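Local coordinates for Ras-related protein Rab-21 (Homo sapiens, PDB 1Z08) that belongs to the Rab branch of the Ras-like small G proteins and holds phosphoaminophosphonic acid-guanylate ester and a magnesium ion in a P-loop fold, at residues 160-163 with 164-168; 135-138 with 139-143; 21-24 with 25-29; 118-121 with 122-125. The protein carries 1 engineered substitution. One frame throughout, in Å; residues are numbered along the deposited sequence.

Overall arrangement
All four contacts are local, each within one continuous piece of chain, so none closes a long loop and none nests in or crosses another. From the N terminus, contact 3 (21-29) comes first, on helix 19-28. Contact 4 (118-125) is the turn leaving strand 113-119; both touch the bound GNP, and they meet where Leu22 packs on Asn119. Contact 2 (135-143) ends helix 131-140, the helix after that strand, with its centre about 26 Å from the centre of contact 3. Contact 1 (160-168), on the last helix, touches contact 3 through Phe160 and Tyr26 and contact 2 through Arg166 and Gly142, so the last helix touches both helix 19-28 and the end of helix 131-140.

Contact 1 (160-163 with 164-168); sequences FLDL and CKRMI
Asp162 and Lys165, three residues apart on helix 156-168, meet through a water that donates to Asp162 OD2 at 2.9 Å and accepts from Lys165 NZ at 2.8 Å. The charged atoms, Asp162 OD2 and Lys165 NZ, stay 5.2 Å apart, so the water does the joining. The lysine chain runs extended, and its CE rests on Leu161 CG, 3.8 Å away, before the ammonium goes on to the water. Asp162 OD1 is taken by Tyr146 OH, the same hydroxyl that Arg166 NH1 meets, while Arg166 NH2 bonds Leu114 O of strand 113-119. A bend at chi3 (59°) turns the guanidinium to these partners. Towards the aspartate the arginine offers its CD, 3.6 Å from Asp162 OD1, and the carboxylate and guanidinium planes lie 35° apart. Along the backbone, the carbonyls of Phe160, Leu161, Asp162 and Leu163 each receive the N-H four residues on; the last bond, Met167 N to Leu163 O, is 2.9 Å. On the buried side Met167 folds back at chi3 (-57°), placing its CE 3.8 Å from Leu163 CG, and the pair packs on Val9 and Cys113 of the sheet. Acid and bases are thus coupled indirectly, through a water and a tyrosine hydroxyl, so the charges probably attract one another at a distance, while each polar group has a nearer partner.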
loop_
_atom_site.group_PDB
_atom_site.type_symbol
_atom_site.label_atom_id
_atom_site.label_comp_id
_atom_site.label_asym_id
_atom_site.label_seq_id
_atom_site.Cartn_x
_atom_site.Cartn_y
_atom_site.Cartn_z
ATOM N N PHE A 160 -5.788 5.499 -1.908
ATOM C CA PHE A 160 -5.145 6.016 -3.114
ATOM C C PHE A 160 -5.380 7.511 -3.299
ATOM O O PHE A 160 -4.480 8.227 -3.739
ATOM C CB PHE A 160 -5.568 5.222 -4.349
ATOM C CG PHE A 160 -4.889 3.883 -4.468
ATOM C CD1 PHE A 160 -3.595 3.788 -4.980
ATOM C CD2 PHE A 160 -5.537 2.721 -4.062
ATOM C CE1 PHE A 160 -2.961 2.555 -5.088
ATOM C CE2 PHE A 160 -4.910 1.479 -4.168
ATOM C CZ PHE A 160 -3.621 1.395 -4.682
ATOM N N LEU A 161 -6.579 7.976 -2.952
ATOM C CA LEU A 161 -6.896 9.405 -3.014
ATOM C C LEU A 161 -6.005 10.206 -2.067
ATOM O O LEU A 161 -5.442 11.229 -2.458
ATOM C CB LEU A 161 -8.380 9.664 -2.707
ATOM C CG LEU A 161 -8.856 11.126 -2.636
ATOM C CD1 LEU A 161 -8.752 11.814 -3.991
ATOM C CD2 LEU A 161 -10.283 11.218 -2.104
ATOM N N ASP A 162 -5.872 9.729 -0.830
ATOM C CA ASP A 162 -5.051 10.406 0.170
ATOM C C ASP A 162 -3.571 10.383 -0.203
ATOM O O ASP A 162 -2.877 11.386 -0.042
ATOM C CB ASP A 162 -5.258 9.803 1.563
ATOM C CG ASP A 162 -4.788 10.729 2.673
ATOM O OD1 ASP A 162 -3.913 10.320 3.466
ATOM O OD2 ASP A 162 -5.287 11.874 2.742
ATOM N N LEU A 163 -3.098 9.246 -0.712
ATOM C CA LEU A 163 -1.706 9.123 -1.148
ATOM C C LEU A 163 -1.391 10.124 -2.258
ATOM O O LEU A 163 -0.348 10.774 -2.230
ATOM C CB LEU A 163 -1.377 7.683 -1.577
ATOM C CG LEU A 163 0.029 7.335 -2.097
ATOM C CD1 LEU A 163 1.143 7.715 -1.136
ATOM C CD2 LEU A 163 0.111 5.860 -2.422
ATOM N N CYS A 164 -2.312 10.252 -3.212
ATOM C CA CYS A 164 -2.190 11.215 -4.308
ATOM C C CYS A 164 -2.132 12.658 -3.804
ATOM O O CYS A 164 -1.312 13.447 -4.275
ATOM C CB CYS A 164 -3.340 11.046 -5.302
ATOM S SG CYS A 164 -3.207 9.583 -6.345
ATOM N N LYS A 165 -3.001 12.991 -2.848
ATOM C CA LYS A 165 -3.017 14.320 -2.233
ATOM C C LYS A 165 -1.684 14.635 -1.566
ATOM O O LYS A 165 -1.158 15.737 -1.710
ATOM C CB LYS A 165 -4.136 14.430 -1.195
ATOM C CG LYS A 165 -5.533 14.524 -1.766
ATOM C CD LYS A 165 -6.535 14.681 -0.630
ATOM C CE LYS A 165 -7.963 14.516 -1.109
ATOM N NZ LYS A 165 -8.905 14.547 0.044
ATOM N N ARG A 166 -1.149 13.659 -0.837
ATOM C CA ARG A 166 0.125 13.816 -0.142
ATOM C C ARG A 166 1.307 13.919 -1.111
ATOM O O ARG A 166 2.263 14.653 -0.848
ATOM C CB ARG A 166 0.344 12.668 0.844
ATOM C CG ARG A 166 -0.623 12.637 2.027
ATOM C CD ARG A 166 -0.569 11.290 2.748
ATOM N NE ARG A 166 0.773 10.997 3.254
ATOM C CZ ARG A 166 1.269 9.775 3.435
ATOM N NH1 ARG A 166 0.544 8.702 3.141
ATOM N NH2 ARG A 166 2.505 9.627 3.895
ATOM N N MET A 167 1.241 13.190 -2.226
ATOM C CA MET A 167 2.289 13.263 -3.255
ATOM C C MET A 167 2.259 14.582 -4.036
ATOM O O MET A 167 3.304 15.075 -4.473
ATOM C CB MET A 167 2.219 12.064 -4.206
ATOM C CG MET A 167 2.625 10.742 -3.558
ATOM S SD MET A 167 2.604 9.313 -4.664
ATOM C CE MET A 167 0.911 9.326 -5.254
ATOM N N ILE A 168 1.061 15.138 -4.215
ATOM C CA ILE A 168 0.893 16.459 -4.827
ATOM C C ILE A 168 1.472 17.542 -3.909
ATOM O O ILE A 168 2.088 18.501 -4.382
ATOM C CB ILE A 168 -0.598 16.758 -5.160
ATOM C CG1 ILE A 168 -1.078 15.883 -6.323
ATOM C CG2 ILE A 168 -0.813 18.242 -5.500
ATOM C CD1 ILE A 168 -2.592 15.838 -6.493
HETATM O O HOH W 1 -7.905 12.481 1.662
#

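Contact 2 (135-138 with 139-143); sequences ESYA and ESVGA
Val141 packs against the Tyr137 ring, its CG1 3.8 Å from Tyr137 CE1 and its CG2 over one face of the ring, offset toward the rim. The tyrosine, with CG anti to its backbone N (chi1 174°), reaches forward toward the C-terminal end of the helix, where Val141 lies, and both residues also pack on Val101 of helix 91-108. The tight side continues with buried Ala138, whose CB lies 4.4 Å from Ala143 CB, the two methyls resting against Ile116 of strand 113-119. Ala138 O is gripped from opposite faces of its plane: Ala143 N donates at 2.9 Å, and Val141 N, well above the plane, at 3.2 Å from Ala138 O. The other side is looser and faces solvent. Ser136, Glu139 and Ser140 are exposed there, and the extended chain of Glu139 leads its carboxylate away from the preceding turn. Even so, Ser140 turns its OG inward (chi1 82°) and gives its proton to Tyr137 O at 2.7 Å. Gly142, with positive phi, lets the chain reverse, and its N bonds Glu139 O. Together with the bond from Ala143 N to Ala138 O, this is a Schellman motif, ending the helix of a beta-alpha-beta crossover just before strand 144-148.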
loop_
_atom_site.group_PDB
_atom_site.type_symbol
_atom_site.label_atom_id
_atom_site.label_comp_id
_atom_site.label_asym_id
_atom_site.label_seq_id
_atom_site.Cartn_x
_atom_site.Cartn_y
_atom_site.Cartn_z
ATOM N N GLU A 135 -0.426 2.170 14.321
ATOM C CA GLU A 135 -0.625 3.606 14.126
ATOM C C GLU A 135 0.519 4.406 14.733
ATOM O O GLU A 135 1.047 5.324 14.094
ATOM C CB GLU A 135 -1.963 4.060 14.713
ATOM C CG GLU A 135 -3.173 3.592 13.920
ATOM C CD GLU A 135 -4.473 4.174 14.425
ATOM O OE1 GLU A 135 -4.474 4.825 15.495
ATOM O OE2 GLU A 135 -5.502 3.973 13.750
ATOM N N SER A 136 0.900 4.042 15.959
ATOM C CA SER A 136 2.037 4.658 16.646
ATOM C C SER A 136 3.314 4.523 15.821
ATOM O O SER A 136 4.036 5.506 15.623
ATOM C CB SER A 136 2.241 4.040 18.033
ATOM O OG SER A 136 3.435 4.524 18.629
ATOM N N TYR A 137 3.581 3.314 15.328
ATOM C CA TYR A 137 4.758 3.088 14.502
ATOM C C TYR A 137 4.722 3.959 13.248
ATOM O O TYR A 137 5.709 4.623 12.922
ATOM C CB TYR A 137 4.933 1.607 14.132
ATOM C CG TYR A 137 6.077 1.407 13.168
ATOM C CD1 TYR A 137 7.399 1.519 13.595
ATOM C CD2 TYR A 137 5.838 1.149 11.817
ATOM C CE1 TYR A 137 8.458 1.358 12.705
ATOM C CE2 TYR A 137 6.890 0.991 10.920
ATOM C CZ TYR A 137 8.193 1.097 11.372
ATOM O OH TYR A 137 9.240 0.936 10.493
ATOM N N ALA A 138 3.580 3.954 12.561
ATOM C CA ALA A 138 3.388 4.775 11.367
ATOM C C ALA A 138 3.738 6.242 11.626
ATOM O O ALA A 138 4.526 6.833 10.882
ATOM C CB ALA A 138 1.961 4.640 10.841
ATOM N N GLU A 139 3.172 6.816 12.689
ATOM C CA GLU A 139 3.466 8.209 13.057
ATOM C C GLU A 139 4.956 8.427 13.330
ATOM O O GLU A 139 5.523 9.439 12.907
ATOM C CB GLU A 139 2.627 8.659 14.260
ATOM C CG GLU A 139 2.696 10.166 14.527
ATOM C CD GLU A 139 1.769 10.636 15.638
ATOM O OE1 GLU A 139 0.747 9.967 15.909
ATOM O OE2 GLU A 139 2.062 11.694 16.232
ATOM N N SER A 140 5.589 7.475 14.017
ATOM C CA SER A 140 7.012 7.586 14.371
ATOM C C SER A 140 7.955 7.651 13.161
ATOM O O SER A 140 9.049 8.208 13.266
ATOM C CB SER A 140 7.442 6.447 15.300
ATOM O OG SER A 140 7.742 5.257 14.580
ATOM N N VAL A 141 7.532 7.081 12.031
ATOM C CA VAL A 141 8.357 7.065 10.812
ATOM C C VAL A 141 7.865 8.030 9.726
ATOM O O VAL A 141 8.322 7.973 8.579
ATOM C CB VAL A 141 8.526 5.631 10.219
ATOM C CG1 VAL A 141 9.332 4.743 11.163
ATOM C CG2 VAL A 141 7.168 4.999 9.872
ATOM N N GLY A 142 6.936 8.909 10.094
ATOM C CA GLY A 142 6.395 9.904 9.172
ATOM C C GLY A 142 5.490 9.331 8.096
ATOM O O GLY A 142 5.279 9.958 7.056
ATOM N N ALA A 143 4.960 8.136 8.341
ATOM C CA ALA A 143 3.999 7.515 7.438
ATOM C C ALA A 143 2.586 7.782 7.932
ATOM O O ALA A 143 2.390 8.233 9.062
ATOM C CB ALA A 143 4.255 6.016 7.345
#

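Contact 3 (21-24 with 25-29); sequences SLVL and RYCEN. With GNP (phosphoaminophosphonic acid-guanylate ester), chain F.
Leu24 and Glu28 cross at about a right angle on one side of helix 19-28, with Leu24 CD1 3.9 Å from Glu28 CB. The leucine reaches this point because its CG stands anti to the backbone N (chi1 179°); the glutamate touches it with methylenes alone, and its chain bends at chi2 to carry the carboxylate off. One residue earlier in the chain, and so further round the helix, Val23 CG1 meets Cys27 SG at 3.9 Å, and Val23 also packs on Leu44 and Ile59 of the sheet. Tyr26 sets its CB 3.4 Å from Leu22 O, but its ring leads away from the preceding turn, into the interior, where it stacks with Phe160 and forms a cation-pi pair with Lys46.

The helix follows a stretch that fits the P-loop (Walker A) pattern, ending at Thr20, a residue of the magnesium site. Ser21, next in line, turns its side chain back to GNP and grips one phosphate oxygen twice: its OG donates to O1A at 2.8 Å, and its backbone N reaches the same O1A at 2.9 Å. The helix N terminus thus faces the phosphates and would probably favour their negative charge.

Arg25 runs the other way round the helix. Bends at chi2 and chi3 curl it so that NH1 meets Asn29 OD1 at 3.1 Å, approaching from 52° above the amide plane. Its NE bonds Ala150 O, and NH2 makes a weak bond to Lys151 O. Asn29 already has positive phi, and its N bonds Arg25 O only weakly, at 3.0 Å.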
loop_
_atom_site.group_PDB
_atom_site.type_symbol
_atom_site.label_atom_id
_atom_site.label_comp_id
_atom_site.label_asym_id
_atom_site.label_seq_id
_atom_site.Cartn_x
_atom_site.Cartn_y
_atom_site.Cartn_z
ATOM N N SER A 21 -4.700 -8.090 -4.505
ATOM C CA SER A 21 -6.119 -7.886 -4.220
ATOM C C SER A 21 -6.482 -6.405 -4.084
ATOM O O SER A 21 -7.552 -5.987 -4.528
ATOM C CB SER A 21 -6.551 -8.664 -2.974
ATOM O OG SER A 21 -6.473 -10.064 -3.202
ATOM N N LEU A 22 -5.595 -5.618 -3.478
ATOM C CA LEU A 22 -5.824 -4.176 -3.361
ATOM C C LEU A 22 -5.851 -3.516 -4.738
ATOM O O LEU A 22 -6.756 -2.737 -5.036
ATOM C CB LEU A 22 -4.775 -3.510 -2.460
ATOM C CG LEU A 22 -4.905 -3.762 -0.949
ATOM C CD1 LEU A 22 -3.659 -3.296 -0.216
ATOM C CD2 LEU A 22 -6.140 -3.097 -0.364
ATOM N N VAL A 23 -4.871 -3.852 -5.575
ATOM C CA VAL A 23 -4.756 -3.267 -6.912
ATOM C C VAL A 23 -5.913 -3.720 -7.811
ATOM O O VAL A 23 -6.549 -2.898 -8.478
ATOM C CB VAL A 23 -3.397 -3.603 -7.576
ATOM C CG1 VAL A 23 -3.271 -2.899 -8.930
ATOM C CG2 VAL A 23 -2.234 -3.206 -6.672
ATOM N N LEU A 24 -6.194 -5.023 -7.812
ATOM C CA LEU A 24 -7.277 -5.573 -8.630
ATOM C C LEU A 24 -8.628 -4.948 -8.283
ATOM O O LEU A 24 -9.386 -4.571 -9.179
ATOM C CB LEU A 24 -7.333 -7.102 -8.525
ATOM C CG LEU A 24 -8.432 -7.851 -9.295
ATOM C CD1 LEU A 24 -8.270 -7.716 -10.809
ATOM C CD2 LEU A 24 -8.457 -9.318 -8.888
ATOM N N ARG A 25 -8.922 -4.826 -6.988
ATOM C CA ARG A 25 -10.160 -4.188 -6.546
ATOM C C ARG A 25 -10.223 -2.728 -6.999
ATOM O O ARG A 25 -11.254 -2.276 -7.488
ATOM C CB ARG A 25 -10.329 -4.289 -5.023
ATOM C CG ARG A 25 -11.554 -3.559 -4.465
ATOM C CD ARG A 25 -12.864 -4.176 -4.950
ATOM N NE ARG A 25 -13.259 -5.333 -4.151
ATOM C CZ ARG A 25 -14.272 -6.143 -4.451
ATOM N NH1 ARG A 25 -15.002 -5.933 -5.544
ATOM N NH2 ARG A 25 -14.557 -7.167 -3.660
ATOM N N TYR A 26 -9.116 -2.005 -6.844
ATOM C CA TYR A 26 -9.057 -0.586 -7.212
ATOM C C TYR A 26 -9.170 -0.358 -8.727
ATOM O O TYR A 26 -9.838 0.581 -9.169
ATOM C CB TYR A 26 -7.773 0.049 -6.668
ATOM C CG TYR A 26 -7.705 1.562 -6.780
ATOM C CD1 TYR A 26 -8.716 2.373 -6.260
ATOM C CD2 TYR A 26 -6.612 2.183 -7.386
ATOM C CE1 TYR A 26 -8.648 3.764 -6.358
ATOM C CE2 TYR A 26 -6.533 3.569 -7.483
ATOM C CZ TYR A 26 -7.552 4.353 -6.971
ATOM O OH TYR A 26 -7.467 5.727 -7.068
ATOM N N CYS A 27 -8.529 -1.223 -9.510
ATOM C CA CYS A 27 -8.437 -1.039 -10.961
ATOM C C CYS A 27 -9.566 -1.694 -11.758
ATOM O O CYS A 27 -9.996 -1.153 -12.781
ATOM C CB CYS A 27 -7.087 -1.538 -11.481
ATOM S SG CYS A 27 -5.667 -0.575 -10.934
ATOM N N GLU A 28 -10.036 -2.854 -11.303
ATOM C CA GLU A 28 -11.028 -3.632 -12.054
ATOM C C GLU A 28 -12.302 -3.945 -11.268
ATOM O O GLU A 28 -13.233 -4.558 -11.805
ATOM C CB GLU A 28 -10.407 -4.937 -12.572
ATOM C CG GLU A 28 -9.218 -4.762 -13.520
ATOM C CD GLU A 28 -9.583 -4.109 -14.848
ATOM O OE1 GLU A 28 -10.745 -4.237 -15.297
ATOM O OE2 GLU A 28 -8.694 -3.473 -15.452
ATOM N N ASN A 29 -12.343 -3.521 -10.004
ATOM C CA ASN A 29 -13.438 -3.845 -9.081
ATOM C C ASN A 29 -13.765 -5.346 -9.042
ATOM O O ASN A 29 -14.926 -5.755 -9.129
ATOM C CB ASN A 29 -14.685 -2.993 -9.373
ATOM C CG ASN A 29 -15.747 -3.116 -8.293
ATOM O OD1 ASN A 29 -15.436 -3.261 -7.107
ATOM N ND2 ASN A 29 -17.012 -3.060 -8.700
HETATM P PG GNP F . 1.765 -12.471 -3.406
HETATM O O1G GNP F . 2.248 -13.887 -3.200
HETATM O O2G GNP F . 1.293 -12.161 -4.803
HETATM O O3G GNP F . 2.903 -11.625 -2.907
HETATM N N3B GNP F . 0.510 -12.213 -2.434
HETATM P PB GNP F . -0.458 -10.941 -2.379
HETATM O O1B GNP F . -0.006 -9.975 -1.355
HETATM O O2B GNP F . -0.630 -10.407 -3.751
HETATM O O3A GNP F . -1.828 -11.420 -1.866
HETATM P PA GNP F . -3.111 -11.724 -2.662
HETATM O O1A GNP F . -3.743 -10.460 -3.094
HETATM O O2A GNP F . -2.900 -12.756 -3.707
HETATM O "O5'" GNP F . -4.084 -12.339 -1.590
HETATM C "C5'" GNP F . -3.646 -13.413 -0.757
HETATM C "C4'" GNP F . -4.835 -14.025 -0.038
HETATM O "O4'" GNP F . -5.427 -13.047 0.857
HETATM C "C3'" GNP F . -5.963 -14.508 -0.943
HETATM O "O3'" GNP F . -6.498 -15.692 -0.384
HETATM C "C2'" GNP F . -6.940 -13.333 -0.910
HETATM O "O2'" GNP F . -8.279 -13.677 -1.209
HETATM C "C1'" GNP F . -6.798 -12.888 0.543
HETATM N N9 GNP F . -7.194 -11.502 0.768
HETATM C C8 GNP F . -6.685 -10.373 0.166
HETATM N N7 GNP F . -7.249 -9.269 0.570
HETATM C C5 GNP F . -8.193 -9.691 1.503
HETATM C C6 GNP F . -9.117 -8.948 2.285
HETATM O O6 GNP F . -9.287 -7.723 2.313
HETATM N N1 GNP F . -9.893 -9.765 3.115
HETATM C C2 GNP F . -9.792 -11.136 3.170
HETATM N N2 GNP F . -10.616 -11.765 4.020
HETATM N N3 GNP F . -8.932 -11.842 2.446
HETATM C C4 GNP F . -8.170 -11.062 1.633
#

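Contact 4 (118-121 with 122-125); sequences GNKI and DLEK. With GNP (phosphoaminophosphonic acid-guanylate ester), chain F.
The NKxD motif of Ras-like small G proteins, which reads guanine, lies here in Asn119, Lys120 and Asp122, where strand 113-119 gives way to a 3-10 turn. The turn is closed by Leu123 N, which donates to Lys120 O at 2.8 Å, and a weak bond from Glu124 N to Ile121 O follows it. Asp122, its CG between the backbone N and the carbonyl carbon (chi1 59°), presents the carboxylate to the base as a two-pronged acceptor. N1 of GNP donates to Asp122 OD1 at 2.8 Å and nearly straight (172°), and N2 donates to Asp122 OD2 at 2.9 Å. Ser149 OG is a further partner of Asp122 OD1. Lys120 stretches out fully over one face of the base, its CG 3.5 Å from C6 of GNP. Its ammonium is held by Asp87 and Cys16 O, with a weak bond to the ribose O4'. Asn119 ND2 stands 3.2 Å from N7 of GNP, its amide positioned by Thr148 OG1 and Val17 O. Leu123 borders the exocyclic amine: its CD1 is 3.5 Å from N2 of GNP and 4.0 Å from Lys120 CD.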
loop_
_atom_site.group_PDB
_atom_site.type_symbol
_atom_site.label_atom_id
_atom_site.label_comp_id
_atom_site.label_asym_id
_atom_site.label_seq_id
_atom_site.Cartn_x
_atom_site.Cartn_y
_atom_site.Cartn_z
ATOM N N GLY A 118 -3.090 -1.725 7.014
ATOM C CA GLY A 118 -3.633 -2.915 7.655
ATOM C C GLY A 118 -4.809 -3.426 6.855
ATOM O O GLY A 118 -5.918 -2.893 6.954
ATOM N N ASN A 119 -4.554 -4.455 6.056
ATOM C CA ASN A 119 -5.562 -5.042 5.185
ATOM C C ASN A 119 -6.292 -6.213 5.837
ATOM O O ASN A 119 -5.812 -6.793 6.817
ATOM C CB ASN A 119 -4.932 -5.464 3.850
ATOM C CG ASN A 119 -5.965 -5.893 2.818
ATOM O OD1 ASN A 119 -6.988 -5.230 2.625
ATOM N ND2 ASN A 119 -5.701 -7.015 2.151
ATOM N N LYS A 120 -7.457 -6.541 5.275
ATOM C CA LYS A 120 -8.323 -7.637 5.737
ATOM C C LYS A 120 -9.124 -7.262 6.988
ATOM O O LYS A 120 -9.366 -8.108 7.853
ATOM C CB LYS A 120 -7.539 -8.945 5.961
ATOM C CG LYS A 120 -6.710 -9.416 4.773
ATOM C CD LYS A 120 -6.262 -10.854 4.961
ATOM C CE LYS A 120 -5.276 -11.266 3.880
ATOM N NZ LYS A 120 -4.825 -12.681 4.057
ATOM N N ILE A 121 -9.555 -6.002 7.076
ATOM C CA ILE A 121 -10.333 -5.548 8.242
ATOM C C ILE A 121 -11.701 -6.234 8.361
ATOM O O ILE A 121 -12.350 -6.170 9.411
ATOM C CB ILE A 121 -10.465 -3.999 8.340
ATOM C CG1 ILE A 121 -11.216 -3.428 7.127
ATOM C CG2 ILE A 121 -9.087 -3.360 8.551
ATOM C CD1 ILE A 121 -11.575 -1.949 7.246
ATOM N N ASP A 122 -12.123 -6.901 7.288
ATOM C CA ASP A 122 -13.319 -7.748 7.320
ATOM C C ASP A 122 -13.113 -8.962 8.235
ATOM O O ASP A 122 -14.080 -9.609 8.652
ATOM C CB ASP A 122 -13.712 -8.190 5.905
ATOM C CG ASP A 122 -12.613 -8.969 5.202
ATOM O OD1 ASP A 122 -11.590 -8.359 4.827
ATOM O OD2 ASP A 122 -12.779 -10.193 5.025
ATOM N N LEU A 123 -11.850 -9.254 8.544
ATOM C CA LEU A 123 -11.484 -10.333 9.456
ATOM C C LEU A 123 -11.115 -9.802 10.847
ATOM O O LEU A 123 -10.234 -10.345 11.516
ATOM C CB LEU A 123 -10.332 -11.160 8.867
ATOM C CG LEU A 123 -10.519 -11.822 7.497
ATOM C CD1 LEU A 123 -9.241 -12.554 7.089
ATOM C CD2 LEU A 123 -11.710 -12.778 7.492
ATOM N N GLU A 124 -11.806 -8.746 11.270
ATOM C CA GLU A 124 -11.572 -8.097 12.568
ATOM C C GLU A 124 -11.652 -9.072 13.754
ATOM O O GLU A 124 -10.877 -8.959 14.707
ATOM C CB GLU A 124 -12.541 -6.919 12.753
ATOM C CG GLU A 124 -12.479 -6.215 14.119
ATOM C CD GLU A 124 -11.104 -5.645 14.456
ATOM O OE1 GLU A 124 -10.372 -5.222 13.538
ATOM O OE2 GLU A 124 -10.759 -5.610 15.657
ATOM N N LYS A 125 -12.572 -10.035 13.675
ATOM C CA LYS A 125 -12.716 -11.074 14.703
ATOM C C LYS A 125 -11.439 -11.892 14.896
ATOM O O LYS A 125 -11.220 -12.473 15.963
ATOM C CB LYS A 125 -13.868 -12.018 14.354
ATOM C CG LYS A 125 -15.252 -11.427 14.517
ATOM C CD LYS A 125 -16.302 -12.485 14.232
ATOM C CE LYS A 125 -17.696 -11.993 14.547
ATOM N NZ LYS A 125 -18.657 -13.129 14.580
HETATM P PG GNP F . 1.765 -12.471 -3.406
HETATM O O1G GNP F . 2.248 -13.887 -3.200
HETATM O O2G GNP F . 1.293 -12.161 -4.803
HETATM O O3G GNP F . 2.903 -11.625 -2.907
HETATM N N3B GNP F . 0.510 -12.213 -2.434
HETATM P PB GNP F . -0.458 -10.941 -2.379
HETATM O O1B GNP F . -0.006 -9.975 -1.355
HETATM O O2B GNP F . -0.630 -10.407 -3.751
HETATM O O3A GNP F . -1.828 -11.420 -1.866
HETATM P PA GNP F . -3.111 -11.724 -2.662
HETATM O O1A GNP F . -3.743 -10.460 -3.094
HETATM O O2A GNP F . -2.900 -12.756 -3.707
HETATM O "O5'" GNP F . -4.084 -12.339 -1.590
HETATM C "C5'" GNP F . -3.646 -13.413 -0.757
HETATM C "C4'" GNP F . -4.835 -14.025 -0.038
HETATM O "O4'" GNP F . -5.427 -13.047 0.857
HETATM C "C3'" GNP F . -5.963 -14.508 -0.943
HETATM O "O3'" GNP F . -6.498 -15.692 -0.384
HETATM C "C2'" GNP F . -6.940 -13.333 -0.910
HETATM O "O2'" GNP F . -8.279 -13.677 -1.209
HETATM C "C1'" GNP F . -6.798 -12.888 0.543
HETATM N N9 GNP F . -7.194 -11.502 0.768
HETATM C C8 GNP F . -6.685 -10.373 0.166
HETATM N N7 GNP F . -7.249 -9.269 0.570
HETATM C C5 GNP F . -8.193 -9.691 1.503
HETATM C C6 GNP F . -9.117 -8.948 2.285
HETATM O O6 GNP F . -9.287 -7.723 2.313
HETATM N N1 GNP F . -9.893 -9.765 3.115
HETATM C C2 GNP F . -9.792 -11.136 3.170
HETATM N N2 GNP F . -10.616 -11.765 4.020
HETATM N N3 GNP F . -8.932 -11.842 2.446
HETATM C C4 GNP F . -8.170 -11.062 1.633
#